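Local coordinates for LPG0439 HIT-related domain-containing protein (Legionella pneumophila subsp. pneumophila, PDB 5L0L), which is of unknown function but carries a HIT-related domain, part of a longer membrane protein, and so may bind nucleotides as HIT proteins do, at residues K2-S16 with G114-M126. Residues are numbered along the deposited sequence; the frame is centred on the assembly and turned at random.
Sequences KKEFLKHEYSPGHWS and GVTLIGSEEEPSM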
# COMPACT_ATOMS: atom_id res chain seq x y z
N LYS A 2 -1.55 24.88 -5.26
CA LYS A 2 -0.94 24.37 -4.03
C LYS A 2 -0.03 23.17 -4.33
O LYS A 2 0.97 23.00 -3.66
CB LYS A 2 -2.01 23.97 -3.01
CG LYS A 2 -2.82 25.13 -2.45
CD LYS A 2 -2.08 25.99 -1.42
CE LYS A 2 -1.68 25.19 -0.18
NZ LYS A 2 -0.99 26.00 0.86
N LYS A 3 -0.38 22.37 -5.33
CA LYS A 3 0.42 21.20 -5.76
C LYS A 3 1.03 21.42 -7.14
O LYS A 3 0.29 21.66 -8.08
CB LYS A 3 -0.48 19.97 -5.79
CG LYS A 3 0.25 18.67 -6.03
CD LYS A 3 -0.62 17.45 -5.71
CE LYS A 3 -1.46 17.03 -6.88
NZ LYS A 3 -1.92 15.63 -6.69
N GLU A 4 2.36 21.37 -7.26
CA GLU A 4 3.07 21.63 -8.52
C GLU A 4 3.97 20.47 -8.88
O GLU A 4 4.51 19.77 -7.99
CB GLU A 4 3.93 22.89 -8.45
CG GLU A 4 3.17 24.22 -8.23
CD GLU A 4 2.44 24.79 -9.45
OE1 GLU A 4 2.97 24.77 -10.60
OE2 GLU A 4 1.30 25.32 -9.27
N PHE A 5 4.14 20.27 -10.18
CA PHE A 5 5.03 19.24 -10.72
C PHE A 5 6.29 19.84 -11.30
O PHE A 5 6.23 20.77 -12.12
CB PHE A 5 4.30 18.44 -11.77
CG PHE A 5 3.16 17.64 -11.23
CD1 PHE A 5 3.38 16.37 -10.71
CD2 PHE A 5 1.87 18.17 -11.19
CE1 PHE A 5 2.33 15.62 -10.20
CE2 PHE A 5 0.81 17.43 -10.67
CZ PHE A 5 1.04 16.15 -10.17
N LEU A 6 7.44 19.30 -10.90
CA LEU A 6 8.71 19.72 -11.47
C LEU A 6 8.75 19.46 -12.98
O LEU A 6 8.28 18.42 -13.46
CB LEU A 6 9.88 18.98 -10.81
CG LEU A 6 11.29 19.49 -11.14
CD1 LEU A 6 11.58 20.80 -10.43
CD2 LEU A 6 12.34 18.45 -10.79
N LYS A 7 9.27 20.43 -13.72
CA LYS A 7 9.58 20.25 -15.15
C LYS A 7 11.08 20.13 -15.26
O LYS A 7 11.79 21.06 -14.89
CB LYS A 7 9.07 21.42 -16.00
CG LYS A 7 7.64 21.30 -16.51
CD LYS A 7 6.62 21.64 -15.43
CE LYS A 7 5.21 21.14 -15.77
NZ LYS A 7 4.30 21.31 -14.60
N HIS A 8 11.55 18.98 -15.74
CA HIS A 8 12.97 18.66 -15.75
C HIS A 8 13.32 17.51 -16.72
O HIS A 8 12.53 16.59 -16.92
CB HIS A 8 13.44 18.29 -14.34
CG HIS A 8 14.92 18.18 -14.21
ND1 HIS A 8 15.59 16.97 -14.27
CD2 HIS A 8 15.88 19.12 -14.05
CE1 HIS A 8 16.89 17.18 -14.14
NE2 HIS A 8 17.09 18.48 -14.01
N GLU A 9 14.52 17.59 -17.29
CA GLU A 9 15.03 16.63 -18.28
C GLU A 9 16.08 15.74 -17.58
O GLU A 9 17.10 16.25 -17.11
CB GLU A 9 15.65 17.42 -19.45
CG GLU A 9 16.68 16.70 -20.31
CD GLU A 9 16.06 15.84 -21.39
OE1 GLU A 9 15.22 14.97 -21.05
OE2 GLU A 9 16.42 16.03 -22.58
N TYR A 10 15.82 14.43 -17.50
CA TYR A 10 16.74 13.47 -16.86
C TYR A 10 17.55 12.75 -17.94
O TYR A 10 17.01 12.41 -19.00
CB TYR A 10 15.95 12.46 -16.00
CG TYR A 10 15.07 13.10 -14.92
CD1 TYR A 10 13.76 13.52 -15.22
CD2 TYR A 10 15.56 13.31 -13.62
CE1 TYR A 10 12.97 14.13 -14.25
CE2 TYR A 10 14.76 13.90 -12.64
CZ TYR A 10 13.48 14.31 -12.96
OH TYR A 10 12.69 14.90 -12.01
N SER A 11 18.84 12.51 -17.69
CA SER A 11 19.69 11.75 -18.63
C SER A 11 19.15 10.34 -18.89
O SER A 11 18.55 9.75 -17.99
CB SER A 11 21.12 11.61 -18.10
OG SER A 11 21.75 12.87 -18.02
N PRO A 12 19.39 9.79 -20.10
CA PRO A 12 18.95 8.40 -20.35
C PRO A 12 19.66 7.35 -19.46
O PRO A 12 19.08 6.30 -19.15
CB PRO A 12 19.26 8.19 -21.84
CG PRO A 12 20.31 9.19 -22.18
CD PRO A 12 20.12 10.36 -21.25
N GLY A 13 20.90 7.65 -19.04
CA GLY A 13 21.65 6.83 -18.07
C GLY A 13 21.35 7.06 -16.58
O GLY A 13 21.92 6.38 -15.72
N HIS A 14 20.49 8.02 -16.26
CA HIS A 14 19.97 8.16 -14.90
C HIS A 14 19.27 6.84 -14.50
O HIS A 14 18.54 6.25 -15.31
CB HIS A 14 19.00 9.35 -14.83
CG HIS A 14 18.56 9.72 -13.45
ND1 HIS A 14 17.34 9.34 -12.93
CD2 HIS A 14 19.17 10.45 -12.49
CE1 HIS A 14 17.23 9.81 -11.70
NE2 HIS A 14 18.32 10.49 -11.41
N TRP A 15 19.54 6.37 -13.29
CA TRP A 15 19.02 5.08 -12.78
C TRP A 15 17.49 4.89 -12.93
O TRP A 15 17.01 3.76 -13.05
CB TRP A 15 19.46 4.85 -11.31
CG TRP A 15 19.00 5.91 -10.36
CD1 TRP A 15 19.71 7.00 -9.94
CD2 TRP A 15 17.70 6.00 -9.74
NE1 TRP A 15 18.93 7.77 -9.08
CE2 TRP A 15 17.70 7.18 -8.94
CE3 TRP A 15 16.54 5.20 -9.77
CZ2 TRP A 15 16.58 7.57 -8.19
CZ3 TRP A 15 15.43 5.59 -9.02
CH2 TRP A 15 15.46 6.77 -8.23
N SER A 16 16.74 5.99 -12.91
CA SER A 16 15.27 5.96 -13.12
C SER A 16 14.85 5.46 -14.52
O SER A 16 13.73 4.96 -14.68
CB SER A 16 14.69 7.37 -12.89
OG SER A 16 15.19 8.26 -13.88
N GLY A 114 3.66 27.69 0.77
CA GLY A 114 2.66 26.66 0.93
C GLY A 114 2.52 25.68 -0.24
O GLY A 114 1.50 25.00 -0.36
N VAL A 115 3.55 25.59 -1.08
CA VAL A 115 3.49 24.79 -2.28
C VAL A 115 4.16 23.42 -2.03
O VAL A 115 5.25 23.34 -1.45
CB VAL A 115 4.18 25.50 -3.47
CG1 VAL A 115 4.27 24.60 -4.69
CG2 VAL A 115 3.45 26.80 -3.82
N THR A 116 3.45 22.37 -2.45
CA THR A 116 3.95 21.01 -2.45
C THR A 116 4.49 20.72 -3.86
O THR A 116 3.75 20.85 -4.85
CB THR A 116 2.83 20.02 -2.09
OG1 THR A 116 2.34 20.27 -0.76
CG2 THR A 116 3.31 18.59 -2.18
N LEU A 117 5.77 20.36 -3.96
CA LEU A 117 6.42 20.13 -5.23
C LEU A 117 6.62 18.62 -5.45
O LEU A 117 7.11 17.95 -4.55
CB LEU A 117 7.79 20.82 -5.23
CG LEU A 117 8.62 20.72 -6.52
CD1 LEU A 117 7.85 21.32 -7.68
CD2 LEU A 117 9.99 21.37 -6.35
N ILE A 118 6.23 18.13 -6.63
CA ILE A 118 6.29 16.70 -6.98
C ILE A 118 7.39 16.56 -8.01
O ILE A 118 7.28 17.09 -9.14
CB ILE A 118 4.97 16.22 -7.61
CG1 ILE A 118 3.77 16.53 -6.71
CG2 ILE A 118 5.02 14.72 -7.97
CD1 ILE A 118 3.87 15.95 -5.34
N GLY A 119 8.45 15.85 -7.63
CA GLY A 119 9.62 15.67 -8.45
C GLY A 119 10.78 16.46 -7.91
O GLY A 119 10.59 17.52 -7.32
N SER A 120 11.99 15.93 -8.08
CA SER A 120 13.23 16.63 -7.75
C SER A 120 14.25 16.39 -8.85
O SER A 120 14.10 15.48 -9.67
CB SER A 120 13.82 16.16 -6.41
OG SER A 120 14.34 14.84 -6.49
N GLU A 121 15.30 17.20 -8.83
CA GLU A 121 16.41 17.13 -9.79
C GLU A 121 17.10 15.76 -9.69
O GLU A 121 17.45 15.17 -10.71
CB GLU A 121 17.46 18.23 -9.51
CG GLU A 121 16.95 19.68 -9.39
CD GLU A 121 16.90 20.42 -10.72
OE1 GLU A 121 17.96 20.88 -11.20
OE2 GLU A 121 15.78 20.58 -11.26
N GLU A 122 17.25 15.25 -8.46
CA GLU A 122 17.93 13.96 -8.19
C GLU A 122 17.05 12.75 -8.46
O GLU A 122 17.55 11.67 -8.78
CB GLU A 122 18.41 13.86 -6.74
CG GLU A 122 19.22 15.06 -6.23
CD GLU A 122 18.39 16.00 -5.36
OE1 GLU A 122 18.51 15.89 -4.11
OE2 GLU A 122 17.62 16.83 -5.92
N GLU A 123 15.74 12.91 -8.31
CA GLU A 123 14.83 11.78 -8.40
C GLU A 123 13.48 12.21 -9.01
O GLU A 123 12.76 13.02 -8.41
CB GLU A 123 14.66 11.22 -6.97
CG GLU A 123 13.73 10.02 -6.85
CD GLU A 123 13.79 9.36 -5.48
OE1 GLU A 123 14.76 9.59 -4.71
OE2 GLU A 123 12.86 8.59 -5.17
N PRO A 124 13.13 11.67 -10.18
CA PRO A 124 11.79 11.98 -10.69
C PRO A 124 10.73 11.34 -9.79
O PRO A 124 11.02 10.32 -9.14
CB PRO A 124 11.76 11.35 -12.07
CG PRO A 124 12.80 10.28 -12.03
CD PRO A 124 13.87 10.78 -11.10
N SER A 125 9.54 11.94 -9.75
CA SER A 125 8.39 11.29 -9.18
C SER A 125 7.88 10.27 -10.21
O SER A 125 7.60 10.62 -11.36
CB SER A 125 7.32 12.30 -8.81
OG SER A 125 6.10 11.67 -8.45
N MSE A 126 7.82 9.00 -9.78
CA MSE A 126 7.33 7.89 -10.59
C MSE A 126 6.20 7.24 -9.85
O MSE A 126 6.17 7.26 -8.60
CB MSE A 126 8.43 6.85 -10.75
CG MSE A 126 9.66 7.38 -11.45
SE MSE A 126 11.02 5.93 -11.32
CE MSE A 126 12.00 6.74 -9.85
O HOH W 1 0.56 22.37 -0.67
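Lys-2 opens the contact by bending its chain back (chi2 -75°, chi3 -62°) until NZ lies 2.9 Å from Gly-114 O, while Asp-136 of the second subunit takes the same ammonium in a salt bridge. From here strand 3-5 runs parallel to strand 115-118 in a small three-stranded mixed sheet in which 115-118 is central and antiparallel strand 107-110 forms the other edge. Thr-116 N donates to Lys-2 O, Glu-4 N to Thr-116 O, Ile-118 N to Glu-4 O and Leu-6 N to Ile-118 O, the alternation of a parallel pair. Phe-5 lies alongside Ile-118, its CD1 3.5 Å from Ile-118 CB; Ile-96 of the second subunit packs on Ile-118 too. Leu-6 CD2 rests 3.4 Å from Ser-120 C. Tyr-10 is sandwiched: Pro-124 CB makes a CH-pi contact with one face, and His-8 ND1 sits over the centre of the other. Its hydroxyl donates to Ser-120 O and also bonds Asn-68. With CG of His-14 anti to the backbone N (chi1 -171°), the ring reaches across to Glu-122: NE2 donates to Glu-122 O, which lies in the ring plane, and ND1 pairs with Ser-16 OG. Trp-15 brings CZ3 to 3.7 Å from the selenomethionine methyl, Met-126 CE.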